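Local structure of mitotic checkpoint control protein kinase BUB1 (Drosophila melanogaster, 6JKK) at residues V82-E87 with S126-S131; L49-E54 with I117-V122; K41-N46 with F56-M61; F95-E100 with G209-M214. The protein phosphorylates CENP-E in mitosis, probably using ATP, as the BubR1 mitotic checkpoint kinase, this chain comprising its protein kinase domain. All coordinates share one frame; numbering follows the deposited sequence. Where two conformers were deposited one is given.

In the fold
Contacts 1 to 3 build the N-lobe sheet of a protein kinase domain, and contact 4 joins its helix 92-104 to the activation segment. Contact 1 pairs two central strands and carries K85, the predicted ATP-binding lysine, whose side chain lies about 4 Å from a bound glycerol. Contacts 2 and 3 have their centres about 9 Å and 10 Å from that of contact 1: contact 2 packs edge strand 47-51 on strand 119-122 across the curled sheet, and contact 3 lays the loop 41-46, which Q86 holds, on strand 54-64. Contact 4 lies about 15 Å from contact 1 between centres; its F95 packs on Y129 of contact 1 and A120 of contact 2.

Contact 1. Residues V82-E87 with S126-S131; sequences VALKQE and SSVYIS
Q86 and V128 face each other as a non-hydrogen-bonded pair, and the side chain of Q86 passes obliquely over the valine. Its CB lies 4.0 Å from V128 CG2. CG, anti to the backbone N (chi1 -178°), rests 3.7 Å from S127 O. CD continues past the same methyl, and at the tip NE2 stands 3.6 Å from V128 CG2. The amide is fixed beyond these strands, where OE1 accepts from L43 N and NE2 donates to K41 O, a two-point grip on the incoming N-terminal loop. The strands are antiparallel neighbours in the five-stranded core of the kinase N-lobe sheet, bonded in both directions at A83-S131, K85-Y129 and E87-S127. K85 N reaches Y129 O at 2.9 Å, almost straight at 170°. On the face shared with A83 and Y129, the fully extended K85 turns its end away from the partner strand to form salt bridges with E94, completing the conserved kinase Lys-Glu pair, and with D207, the DFG aspartate. Water 1 links K85 O to S127 OG, 2.8 Å from each. On the face of Q86, I130 lies alongside L84, its CG1 3.9 Å from L84 CD2, while I130 CG2 meets V82 CB at 3.6 Å.

Contact 2. Residues L49-E54 with I117-V122; sequences LEVHNE and IDYALV
Y119 and E54 are brought together by two turns of their side chains: Y119 CG stands anti to its carbonyl carbon (chi1 -66°), sending the ring toward the hairpin, and E54 folds back at chi2 (-60°), so that its chain runs across the phenol end of that ring. E54 CG makes the closest approach, 3.4 Å from Y119 OH, and it also lies 3.5 Å from Y119 CZ. The planes of carboxylate and ring are nearly parallel, 13° apart. The polar end of E54 is held elsewhere, OE2 being hydrogen-bonded to H75, which makes the touch on Y119 mainly one of the aliphatic part of the glutamate.

V51 fills the next position along. Its CG1 sits 4.1 Å from Y119 CB and 3.9 Å from A120 O, the side chains crossing at a slant. Further on, L49 CD1 meets L121 CD2 at 3.8 Å, and L121 CD1 approaches E50 O. No hydrogen bond joins the two segments; the contact is side-chain packing. V51 to E54 form a type II' turn closed by V51 N to E54 O and E54 N to V51 O, a two-residue beta hairpin, while D118 and Y119 form a classic beta bulge opposite I130.

Strands 47-51 and 119-122 are not neighbours in the sheet, whose curl brings them together. From strand 127-132, V128 packs on L49 and I130 on V51; strand 34-36 touches V51 and L121 through Q35, and helix 92-104 lies against A120.

Contact 3. Residues K41-N46 with F56-M61; sequences KRLHPN and FEVSKM
V58 and S59 belong to the first strand of the kinase N-lobe, 54-64, which leads into the glycine-rich loop, and they receive the loop that precedes edge strand 47-51. S59 and K60 together form a classic beta bulge facing V72 of the next strand, 68-75, and the S59 carbonyl accepts from the incoming chain. N46 N donates to S59 O at 3.2 Å. The bond is bent, 143° at the hydrogen, and it meets the carbonyl well off its C=O direction, at 123°, with the donor tilted out of the carbonyl plane. N46 itself has a left-handed backbone conformation, a turn of the chain just before strand 47-51 begins its pairing with V58 through T47.

V58 carries the apolar side of the contact. With CG1 anti to the backbone N (chi1 -178°), this methyl is directed at the loop backbone and lies 3.5 Å from H44 O, an oxygen that also accepts from T47 OG1. The other branch, CG2, reaches L43 CD2 at 4.4 Å, a loose touch; L43 also packs on L49, L84 and Y71. P45, just before N46, approaches the same oxygen that N46 uses, its CB 3.4 Å from S59 O. H44 is turned back on its own chain, with P45 CD 3.3 Å above the plane of the imidazole toward its rim and a weak hydrogen bond from H44 ND1 to P45 O, 3.3 Å long.

Contact 4. Residues F95-E100 with G209-M214; sequences FYICLE and GVSIDM
Y96 and D213 are joined by a short hydrogen bond, Y96 OH donating to D213 OD2 at 2.5 Å. The oxygen lies at the edge of the tyrosine ring, near its plane, and is met nearly along its own C-O axis, with ring and carboxylate turned 33° against each other. D213 CG stands anti to its backbone N (chi1 -176°), which carries the carboxylate out toward the helix. Beside this polar link, I97 enters between S211 and D213. Its CG2 lies 3.8 Å from S211 CB, and the side chains of I97 and D213 run past one another in opposing directions, I97 CD1 4.1 Å from D213 CB.

In the next shell, R104 forms a salt bridge with D213 OD2, the oxygen already bonded to the phenol, and another with E100, so one guanidinium would offset the like charges of both acids. W93 donates to S211 O and its ring meets that of Y96, while S211 OG is hydrogen-bonded to H180 O. I212, facing away from the helix, pairs with I179 of strand 178-179. Helix 92-104, the kinase helix C, docks just beyond the DFG motif, consistent with the C-helix-in state that its Lys-Glu pair indicates.

Contact 1. Residues V82-E87 with S126-S131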
loop_
_atom_site.group_PDB
_atom_site.type_symbol
_atom_site.label_atom_id
_atom_site.label_comp_id
_atom_site.label_asym_id
_atom_site.label_seq_id
_atom_site.Cartn_x
_atom_site.Cartn_y
_atom_site.Cartn_z
ATOM N N VAL A 82 -0.223 -18.532 0.981
ATOM C CA VAL A 82 0.771 -17.508 1.270
ATOM C C VAL A 82 1.402 -16.934 -0.000
ATOM O O VAL A 82 1.390 -17.568 -1.061
ATOM C CB VAL A 82 1.874 -18.057 2.219
ATOM C CG1 VAL A 82 1.276 -18.478 3.555
ATOM C CG2 VAL A 82 2.600 -19.231 1.581
ATOM N N ALA A 83 1.930 -15.719 0.110
ATOM C CA ALA A 83 2.777 -15.160 -0.933
ATOM C C ALA A 83 4.205 -15.298 -0.455
ATOM O O ALA A 83 4.502 -14.995 0.705
ATOM C CB ALA A 83 2.456 -13.699 -1.162
ATOM N N LEU A 84 5.087 -15.746 -1.340
ATOM C CA LEU A 84 6.504 -15.812 -1.016
ATOM C C LEU A 84 7.243 -14.771 -1.839
ATOM O O LEU A 84 7.236 -14.825 -3.072
ATOM C CB LEU A 84 7.060 -17.219 -1.279
ATOM C CG LEU A 84 6.292 -18.342 -0.577
ATOM C CD1 LEU A 84 5.421 -19.083 -1.562
ATOM C CD2 LEU A 84 7.213 -19.318 0.144
ATOM N N LYS A 85 7.862 -13.813 -1.157
ATOM C CA LYS A 85 8.569 -12.739 -1.841
ATOM C C LYS A 85 10.064 -12.874 -1.641
ATOM O O LYS A 85 10.564 -12.812 -0.507
ATOM C CB LYS A 85 8.107 -11.374 -1.326
ATOM C CG LYS A 85 8.815 -10.198 -1.988
ATOM C CD LYS A 85 8.347 -8.883 -1.384
ATOM C CE LYS A 85 9.035 -7.690 -2.021
ATOM N NZ LYS A 85 8.405 -6.421 -1.546
ATOM N N GLN A 86 10.770 -13.062 -2.751
ATOM C CA GLN A 86 12.215 -13.216 -2.726
ATOM C C GLN A 86 12.880 -11.961 -3.262
ATOM O O GLN A 86 12.436 -11.397 -4.268
ATOM C CB GLN A 86 12.625 -14.409 -3.581
ATOM C CG GLN A 86 14.132 -14.670 -3.578
ATOM C CD GLN A 86 14.474 -16.085 -3.991
ATOM O OE1 GLN A 86 14.129 -16.529 -5.087
ATOM N NE2 GLN A 86 15.144 -16.808 -3.103
ATOM N N GLU A 87 13.935 -11.505 -2.595
ATOM C CA GLU A 87 14.656 -10.340 -3.096
ATOM C C GLU A 87 16.161 -10.455 -2.903
ATOM O O GLU A 87 16.629 -10.957 -1.880
ATOM C CB GLU A 87 14.128 -9.051 -2.453
ATOM C CG GLU A 87 14.801 -7.785 -2.980
ATOM C CD GLU A 87 14.168 -6.511 -2.455
ATOM O OE1 GLU A 87 13.049 -6.576 -1.900
ATOM O OE2 GLU A 87 14.796 -5.442 -2.602
ATOM N N SER A 126 20.070 -13.424 -0.199
ATOM C CA SER A 126 18.698 -13.032 -0.471
ATOM C C SER A 126 17.809 -13.353 0.710
ATOM O O SER A 126 18.183 -14.125 1.603
ATOM C CB SER A 126 18.160 -13.758 -1.705
ATOM O OG SER A 126 18.295 -15.161 -1.568
ATOM N N SER A 127 16.632 -12.736 0.709
ATOM C CA SER A 127 15.621 -12.978 1.723
ATOM C C SER A 127 14.396 -13.571 1.040
ATOM O O SER A 127 14.179 -13.362 -0.160
ATOM C CB SER A 127 15.233 -11.665 2.411
ATOM O OG SER A 127 14.935 -10.647 1.460
ATOM N N VAL A 128 13.615 -14.332 1.801
ATOM C CA VAL A 128 12.281 -14.727 1.369
ATOM C C VAL A 128 11.337 -14.393 2.506
ATOM O O VAL A 128 11.509 -14.887 3.619
ATOM C CB VAL A 128 12.176 -16.231 1.040
ATOM C CG1 VAL A 128 10.721 -16.615 0.830
ATOM C CG2 VAL A 128 12.993 -16.579 -0.212
ATOM N N TYR A 129 10.365 -13.524 2.232
ATOM C CA TYR A 129 9.352 -13.155 3.215
ATOM C C TYR A 129 8.006 -13.772 2.841
ATOM O O TYR A 129 7.546 -13.669 1.698
ATOM C CB TYR A 129 9.243 -11.626 3.325
ATOM C CG TYR A 129 10.516 -10.985 3.841
ATOM C CD1 TYR A 129 11.153 -11.482 4.975
ATOM C CD2 TYR A 129 11.091 -9.904 3.185
ATOM C CE1 TYR A 129 12.318 -10.909 5.445
ATOM C CE2 TYR A 129 12.257 -9.329 3.643
ATOM C CZ TYR A 129 12.868 -9.837 4.771
ATOM O OH TYR A 129 14.030 -9.260 5.228
ATOM N N ILE A 130 7.380 -14.418 3.818
ATOM C CA ILE A 130 6.118 -15.108 3.611
ATOM C C ILE A 130 4.980 -14.340 4.286
ATOM O O ILE A 130 5.012 -14.111 5.501
ATOM C CB ILE A 130 6.196 -16.534 4.181
ATOM C CG1 ILE A 130 7.298 -17.312 3.451
ATOM C CG2 ILE A 130 4.856 -17.236 4.040
ATOM C CD1 ILE A 130 7.577 -18.716 3.992
ATOM N N SER A 131 3.985 -13.938 3.496
ATOM C CA SER A 131 2.828 -13.193 4.011
ATOM C C SER A 131 1.525 -13.763 3.440
ATOM O O SER A 131 1.557 -14.652 2.602
ATOM C CB SER A 131 2.950 -11.704 3.675
ATOM O OG SER A 131 3.086 -11.508 2.273
HETATM O O HOH W 1 12.464 -10.852 0.213
#

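Contact 2. Residues L49-E54 with I117-V122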
loop_
_atom_site.group_PDB
_atom_site.type_symbol
_atom_site.label_atom_id
_atom_site.label_comp_id
_atom_site.label_asym_id
_atom_site.label_seq_id
_atom_site.Cartn_x
_atom_site.Cartn_y
_atom_site.Cartn_z
ATOM N N LEU A 49 9.487 -25.470 0.589
ATOM C CA LEU A 49 10.388 -24.566 1.275
ATOM C C LEU A 49 10.124 -24.714 2.755
ATOM O O LEU A 49 8.970 -24.819 3.179
ATOM C CB LEU A 49 10.109 -23.124 0.841
ATOM C CG LEU A 49 10.946 -22.021 1.490
ATOM C CD1 LEU A 49 12.403 -22.248 1.181
ATOM C CD2 LEU A 49 10.521 -20.656 1.010
ATOM N N GLU A 50 11.188 -24.723 3.546
ATOM C CA GLU A 50 11.032 -24.805 4.989
ATOM C C GLU A 50 11.583 -23.573 5.698
ATOM O O GLU A 50 12.649 -23.064 5.351
ATOM C CB GLU A 50 11.709 -26.065 5.534
ATOM C CG GLU A 50 11.059 -27.363 5.093
ATOM C CD GLU A 50 11.559 -28.560 5.884
ATOM O OE1 GLU A 50 10.889 -28.943 6.865
ATOM O OE2 GLU A 50 12.620 -29.113 5.526
ATOM N N VAL A 51 10.840 -23.092 6.689
ATOM C CA VAL A 51 11.374 -22.123 7.632
ATOM C C VAL A 51 11.240 -22.772 8.998
ATOM O O VAL A 51 10.130 -22.879 9.535
ATOM C CB VAL A 51 10.617 -20.788 7.608
ATOM C CG1 VAL A 51 11.264 -19.802 8.565
ATOM C CG2 VAL A 51 10.599 -20.208 6.194
ATOM N N HIS A 52 12.367 -23.227 9.543
ATOM C CA HIS A 52 12.371 -23.975 10.801
ATOM C C HIS A 52 11.528 -25.250 10.693
ATOM O O HIS A 52 11.841 -26.136 9.904
ATOM C CB HIS A 52 11.893 -23.095 11.959
ATOM C CG HIS A 52 12.845 -21.996 12.313
ATOM N ND1 HIS A 52 14.190 -22.216 12.523
ATOM C CD2 HIS A 52 12.646 -20.669 12.502
ATOM C CE1 HIS A 52 14.778 -21.073 12.826
ATOM N NE2 HIS A 52 13.864 -20.119 12.822
ATOM N N ASN A 53 10.461 -25.337 11.483
ATOM C CA ASN A 53 9.599 -26.519 11.467
ATOM C C ASN A 53 8.456 -26.421 10.454
ATOM O O ASN A 53 7.741 -27.397 10.215
ATOM C CB ASN A 53 9.036 -26.798 12.864
ATOM C CG ASN A 53 10.050 -27.460 13.786
ATOM O OD1 ASN A 53 10.770 -28.375 13.384
ATOM N ND2 ASN A 53 10.110 -26.999 15.029
ATOM N N GLU A 54 8.294 -25.244 9.857
ATOM C CA GLU A 54 7.164 -24.987 8.972
ATOM C C GLU A 54 7.499 -25.287 7.513
ATOM O O GLU A 54 8.502 -24.797 6.986
ATOM C CB GLU A 54 6.705 -23.538 9.134
ATOM C CG GLU A 54 6.579 -23.113 10.594
ATOM C CD GLU A 54 5.588 -23.961 11.372
ATOM O OE1 GLU A 54 5.870 -24.282 12.547
ATOM O OE2 GLU A 54 4.521 -24.299 10.816
ATOM N N ILE A 117 4.528 -10.210 8.028
ATOM C CA ILE A 117 5.495 -11.229 7.618
ATOM C C ILE A 117 5.396 -12.381 8.611
ATOM O O ILE A 117 5.822 -12.268 9.772
ATOM C CB ILE A 117 6.929 -10.642 7.484
ATOM C CG1 ILE A 117 6.953 -9.615 6.356
ATOM C CG2 ILE A 117 7.980 -11.745 7.205
ATOM C CD1 ILE A 117 8.296 -8.938 6.125
ATOM N N ASP A 118 4.774 -13.473 8.164
ATOM C CA ASP A 118 4.569 -14.634 9.020
ATOM C C ASP A 118 5.885 -15.349 9.298
ATOM O O ASP A 118 6.118 -15.837 10.409
ATOM C CB ASP A 118 3.593 -15.619 8.374
ATOM C CG ASP A 118 2.179 -15.075 8.269
ATOM O OD1 ASP A 118 1.855 -14.077 8.949
ATOM O OD2 ASP A 118 1.386 -15.669 7.511
ATOM N N TYR A 119 6.726 -15.429 8.269
ATOM C CA TYR A 119 8.010 -16.113 8.364
ATOM C C TYR A 119 9.040 -15.424 7.485
ATOM O O TYR A 119 8.702 -14.843 6.440
ATOM C CB TYR A 119 7.873 -17.589 7.966
ATOM C CG TYR A 119 7.013 -18.372 8.928
ATOM C CD1 TYR A 119 5.671 -18.610 8.657
ATOM C CD2 TYR A 119 7.537 -18.843 10.125
ATOM C CE1 TYR A 119 4.879 -19.310 9.548
ATOM C CE2 TYR A 119 6.757 -19.543 11.017
ATOM C CZ TYR A 119 5.430 -19.776 10.725
ATOM O OH TYR A 119 4.656 -20.477 11.623
ATOM N N ALA A 120 10.297 -15.487 7.917
ATOM C CA ALA A 120 11.391 -14.869 7.173
ATOM C C ALA A 120 12.558 -15.828 7.038
ATOM O O ALA A 120 13.078 -16.335 8.030
ATOM C CB ALA A 120 11.851 -13.580 7.863
ATOM N N LEU A 121 12.972 -16.075 5.801
ATOM C CA LEU A 121 14.176 -16.849 5.560
ATOM C C LEU A 121 15.215 -15.858 5.058
ATOM O O LEU A 121 15.039 -15.242 4.003
ATOM C CB LEU A 121 13.906 -17.933 4.520
ATOM C CG LEU A 121 14.981 -18.986 4.274
ATOM C CD1 LEU A 121 15.210 -19.814 5.532
ATOM C CD2 LEU A 121 14.587 -19.875 3.099
ATOM N N VAL A 122 16.282 -15.685 5.832
ATOM C CA VAL A 122 17.260 -14.632 5.568
ATOM C C VAL A 122 18.667 -15.194 5.340
ATOM O O VAL A 122 19.331 -15.634 6.281
ATOM C CB VAL A 122 17.272 -13.610 6.725
ATOM C CG1 VAL A 122 18.273 -12.519 6.455
ATOM C CG2 VAL A 122 15.881 -13.013 6.914
#

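Contact 3. Residues K41-N46 with F56-M61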
loop_
_atom_site.group_PDB
_atom_site.type_symbol
_atom_site.label_atom_id
_atom_site.label_comp_id
_atom_site.label_asym_id
_atom_site.label_seq_id
_atom_site.Cartn_x
_atom_site.Cartn_y
_atom_site.Cartn_z
ATOM N N LYS A 41 17.946 -20.554 -1.643
ATOM C CA LYS A 41 17.756 -20.995 -3.025
ATOM C C LYS A 41 16.794 -20.072 -3.762
ATOM O O LYS A 41 15.898 -19.467 -3.160
ATOM C CB LYS A 41 17.210 -22.429 -3.082
ATOM C CG LYS A 41 18.106 -23.496 -2.462
ATOM C CD LYS A 41 17.382 -24.840 -2.394
ATOM C CE LYS A 41 18.254 -25.902 -1.754
ATOM N NZ LYS A 41 18.866 -25.401 -0.489
ATOM N N ARG A 42 16.984 -19.963 -5.072
ATOM C CA ARG A 42 16.043 -19.260 -5.928
ATOM C C ARG A 42 14.701 -19.988 -5.862
ATOM O O ARG A 42 14.653 -21.212 -5.958
ATOM C CB ARG A 42 16.587 -19.225 -7.361
ATOM C CG ARG A 42 15.898 -18.238 -8.287
ATOM C CD ARG A 42 16.671 -18.095 -9.598
ATOM N NE ARG A 42 17.863 -17.262 -9.445
ATOM C CZ ARG A 42 17.972 -16.024 -9.919
ATOM N NH1 ARG A 42 16.962 -15.480 -10.586
ATOM N NH2 ARG A 42 19.089 -15.330 -9.734
ATOM N N LEU A 43 13.617 -19.248 -5.658
ATOM C CA LEU A 43 12.295 -19.861 -5.616
ATOM C C LEU A 43 11.984 -20.496 -6.964
ATOM O O LEU A 43 12.313 -19.935 -8.007
ATOM C CB LEU A 43 11.227 -18.818 -5.275
ATOM C CG LEU A 43 11.194 -18.276 -3.841
ATOM C CD1 LEU A 43 10.212 -17.112 -3.728
ATOM C CD2 LEU A 43 10.823 -19.371 -2.865
ATOM N N HIS A 44 11.364 -21.671 -6.943
ATOM C CA HIS A 44 11.010 -22.356 -8.180
ATOM C C HIS A 44 9.637 -23.005 -8.039
ATOM O O HIS A 44 9.305 -23.535 -6.979
ATOM C CB HIS A 44 12.072 -23.407 -8.519
ATOM C CG HIS A 44 12.060 -23.837 -9.950
ATOM N ND1 HIS A 44 11.312 -24.907 -10.399
ATOM C CD2 HIS A 44 12.698 -23.344 -11.037
ATOM C CE1 HIS A 44 11.493 -25.053 -11.699
ATOM N NE2 HIS A 44 12.330 -24.116 -12.112
ATOM N N PRO A 45 8.826 -22.955 -9.105
ATOM C CA PRO A 45 7.473 -23.526 -9.035
ATOM C C PRO A 45 7.446 -25.016 -8.685
ATOM O O PRO A 45 8.390 -25.740 -8.992
ATOM C CB PRO A 45 6.928 -23.308 -10.457
ATOM C CG PRO A 45 8.136 -23.040 -11.305
ATOM C CD PRO A 45 9.087 -22.324 -10.411
ATOM N N ASN A 46 6.364 -25.451 -8.039
ATOM C CA ASN A 46 6.140 -26.862 -7.714
ATOM C C ASN A 46 7.216 -27.503 -6.843
ATOM O O ASN A 46 7.621 -28.643 -7.076
ATOM C CB ASN A 46 5.920 -27.686 -8.983
ATOM C CG ASN A 46 4.514 -28.234 -9.077
ATOM O OD1 ASN A 46 4.244 -29.360 -8.657
ATOM N ND2 ASN A 46 3.603 -27.437 -9.627
ATOM N N PHE A 56 6.277 -25.318 3.400
ATOM C CA PHE A 56 5.413 -24.599 2.477
ATOM C C PHE A 56 5.487 -25.228 1.094
ATOM O O PHE A 56 6.551 -25.662 0.666
ATOM C CB PHE A 56 5.849 -23.136 2.377
ATOM C CG PHE A 56 5.775 -22.390 3.674
ATOM C CD1 PHE A 56 6.795 -22.498 4.612
ATOM C CD2 PHE A 56 4.691 -21.571 3.949
ATOM C CE1 PHE A 56 6.730 -21.805 5.813
ATOM C CE2 PHE A 56 4.614 -20.869 5.144
ATOM C CZ PHE A 56 5.635 -20.985 6.077
ATOM N N GLU A 57 4.352 -25.296 0.408
ATOM C CA GLU A 57 4.357 -25.598 -1.019
ATOM C C GLU A 57 4.705 -24.290 -1.706
ATOM O O GLU A 57 4.189 -23.243 -1.321
ATOM C CB GLU A 57 2.967 -26.012 -1.499
ATOM C CG GLU A 57 2.489 -27.390 -1.088
ATOM C CD GLU A 57 1.043 -27.618 -1.499
ATOM O OE1 GLU A 57 0.405 -26.640 -1.952
ATOM O OE2 GLU A 57 0.547 -28.757 -1.367
ATOM N N VAL A 58 5.591 -24.337 -2.695
ATOM C CA VAL A 58 5.814 -23.188 -3.572
ATOM C C VAL A 58 5.167 -23.544 -4.906
ATOM O O VAL A 58 5.648 -24.429 -5.607
ATOM C CB VAL A 58 7.311 -22.889 -3.763
ATOM C CG1 VAL A 58 7.493 -21.657 -4.641
ATOM C CG2 VAL A 58 7.987 -22.680 -2.414
ATOM N N SER A 59 4.074 -22.866 -5.251
ATOM C CA SER A 59 3.231 -23.323 -6.356
ATOM C C SER A 59 3.492 -22.633 -7.697
ATOM O O SER A 59 4.088 -23.229 -8.601
ATOM C CB SER A 59 1.745 -23.236 -5.981
ATOM O OG SER A 59 1.460 -24.048 -4.852
ATOM N N LYS A 60 3.040 -21.388 -7.820
ATOM C CA LYS A 60 3.045 -20.690 -9.104
ATOM C C LYS A 60 3.709 -19.312 -9.049
ATOM O O LYS A 60 3.629 -18.602 -8.046
ATOM C CB LYS A 60 1.611 -20.569 -9.635
ATOM C CG LYS A 60 1.004 -21.912 -10.028
ATOM C CD LYS A 60 -0.352 -21.770 -10.710
ATOM C CE LYS A 60 -1.479 -21.477 -9.727
ATOM N NZ LYS A 60 -2.822 -21.633 -10.380
ATOM N N MET A 61 4.374 -18.941 -10.139
ATOM C CA MET A 61 4.975 -17.612 -10.249
ATOM C C MET A 61 3.885 -16.558 -10.346
ATOM O O MET A 61 2.907 -16.738 -11.076
ATOM C CB MET A 61 5.890 -17.558 -11.484
ATOM C CG MET A 61 6.607 -16.233 -11.726
ATOM S SD MET A 61 5.660 -15.019 -12.684
ATOM C CE MET A 61 5.500 -15.833 -14.272
#

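Contact 4. Residues F95-E100 with G209-M214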
loop_
_atom_site.group_PDB
_atom_site.type_symbol
_atom_site.label_atom_id
_atom_site.label_comp_id
_atom_site.label_asym_id
_atom_site.label_seq_id
_atom_site.Cartn_x
_atom_site.Cartn_y
_atom_site.Cartn_z
ATOM N N PHE A 95 11.738 -6.037 6.438
ATOM C CA PHE A 95 11.415 -6.805 7.635
ATOM C C PHE A 95 11.326 -5.842 8.822
ATOM O O PHE A 95 10.378 -5.909 9.611
ATOM C CB PHE A 95 12.477 -7.897 7.869
ATOM C CG PHE A 95 12.070 -8.974 8.854
ATOM C CD1 PHE A 95 10.737 -9.171 9.202
ATOM C CD2 PHE A 95 13.042 -9.784 9.449
ATOM C CE1 PHE A 95 10.374 -10.164 10.118
ATOM C CE2 PHE A 95 12.692 -10.777 10.361
ATOM C CZ PHE A 95 11.360 -10.967 10.702
ATOM N N TYR A 96 12.286 -4.923 8.927
ATOM C CA TYR A 96 12.267 -3.924 10.001
ATOM C C TYR A 96 10.969 -3.110 10.026
ATOM O O TYR A 96 10.325 -3.006 11.071
ATOM C CB TYR A 96 13.471 -2.970 9.905
ATOM C CG TYR A 96 13.289 -1.718 10.755
ATOM C CD1 TYR A 96 13.506 -1.749 12.129
ATOM C CD2 TYR A 96 12.884 -0.512 10.183
ATOM C CE1 TYR A 96 13.319 -0.613 12.913
ATOM C CE2 TYR A 96 12.696 0.633 10.959
ATOM C CZ TYR A 96 12.919 0.574 12.320
ATOM O OH TYR A 96 12.744 1.699 13.099
ATOM N N ILE A 97 10.598 -2.532 8.885
ATOM C CA ILE A 97 9.384 -1.717 8.811
ATOM C C ILE A 97 8.154 -2.513 9.251
ATOM O O ILE A 97 7.344 -2.037 10.052
ATOM C CB ILE A 97 9.143 -1.155 7.385
ATOM C CG1 ILE A 97 10.224 -0.132 7.001
ATOM C CG2 ILE A 97 7.736 -0.551 7.281
ATOM C CD1 ILE A 97 10.295 1.105 7.908
ATOM N N CYS A 98 8.022 -3.731 8.736
ATOM C CA CYS A 98 6.858 -4.559 9.033
ATOM C C CYS A 98 6.783 -4.921 10.502
ATOM O O CYS A 98 5.707 -4.896 11.102
ATOM C CB CYS A 98 6.875 -5.831 8.191
ATOM S SG CYS A 98 6.447 -5.530 6.484
ATOM N N LEU A 99 7.927 -5.255 11.087
ATOM C CA LEU A 99 7.977 -5.539 12.515
ATOM C C LEU A 99 7.516 -4.308 13.304
ATOM O O LEU A 99 6.733 -4.425 14.259
ATOM C CB LEU A 99 9.401 -5.938 12.921
ATOM C CG LEU A 99 9.857 -7.322 12.450
ATOM C CD1 LEU A 99 11.370 -7.482 12.597
ATOM C CD2 LEU A 99 9.130 -8.416 13.223
ATOM N N GLU A 100 7.995 -3.129 12.904
ATOM C CA GLU A 100 7.665 -1.892 13.624
ATOM C C GLU A 100 6.192 -1.558 13.500
ATOM O O GLU A 100 5.559 -1.166 14.478
ATOM C CB GLU A 100 8.511 -0.712 13.131
ATOM C CG GLU A 100 9.906 -0.646 13.749
ATOM C CD GLU A 100 9.872 -0.658 15.269
ATOM O OE1 GLU A 100 9.419 0.341 15.870
ATOM O OE2 GLU A 100 10.283 -1.672 15.860
ATOM N N GLY A 209 8.823 -2.299 1.247
ATOM C CA GLY A 209 10.227 -2.446 0.893
ATOM C C GLY A 209 11.049 -1.167 0.859
ATOM O O GLY A 209 12.268 -1.207 1.039
ATOM N N VAL A 210 10.395 -0.034 0.616
ATOM C CA VAL A 210 11.093 1.251 0.608
ATOM C C VAL A 210 10.438 2.260 1.550
ATOM O O VAL A 210 10.540 3.470 1.345
ATOM C CB VAL A 210 11.195 1.849 -0.818
ATOM C CG1 VAL A 210 12.039 0.961 -1.702
ATOM C CG2 VAL A 210 9.810 2.054 -1.444
ATOM N N SER A 211 9.767 1.763 2.585
ATOM C CA SER A 211 9.046 2.645 3.499
ATOM C C SER A 211 10.010 3.487 4.328
ATOM O O SER A 211 11.204 3.181 4.410
ATOM C CB SER A 211 8.096 1.845 4.399
ATOM O OG SER A 211 7.065 1.254 3.627
ATOM N N ILE A 212 9.490 4.554 4.929
ATOM C CA ILE A 212 10.308 5.477 5.713
ATOM C C ILE A 212 9.823 5.523 7.159
ATOM O O ILE A 212 8.634 5.718 7.400
ATOM C CB ILE A 212 10.232 6.895 5.120
ATOM C CG1 ILE A 212 10.724 6.899 3.671
ATOM C CG2 ILE A 212 11.018 7.894 5.972
ATOM C CD1 ILE A 212 10.429 8.198 2.943
ATOM N N ASP A 213 10.732 5.337 8.116
ATOM C CA ASP A 213 10.371 5.449 9.525
ATOM C C ASP A 213 10.785 6.812 10.065
ATOM O O ASP A 213 11.969 7.063 10.299
ATOM C CB ASP A 213 11.002 4.322 10.352
ATOM C CG ASP A 213 10.570 4.351 11.811
ATOM O OD1 ASP A 213 9.718 5.192 12.179
ATOM O OD2 ASP A 213 11.087 3.527 12.593
ATOM N N MET A 214 9.800 7.684 10.268
ATOM C CA MET A 214 10.062 9.042 10.739
ATOM C C MET A 214 10.571 9.083 12.180
ATOM O O MET A 214 11.169 10.078 12.598
ATOM C CB MET A 214 8.807 9.910 10.594
ATOM C CG MET A 214 8.347 10.092 9.162
ATOM S SD MET A 214 9.580 10.925 8.144
ATOM C CE MET A 214 9.473 12.589 8.796
#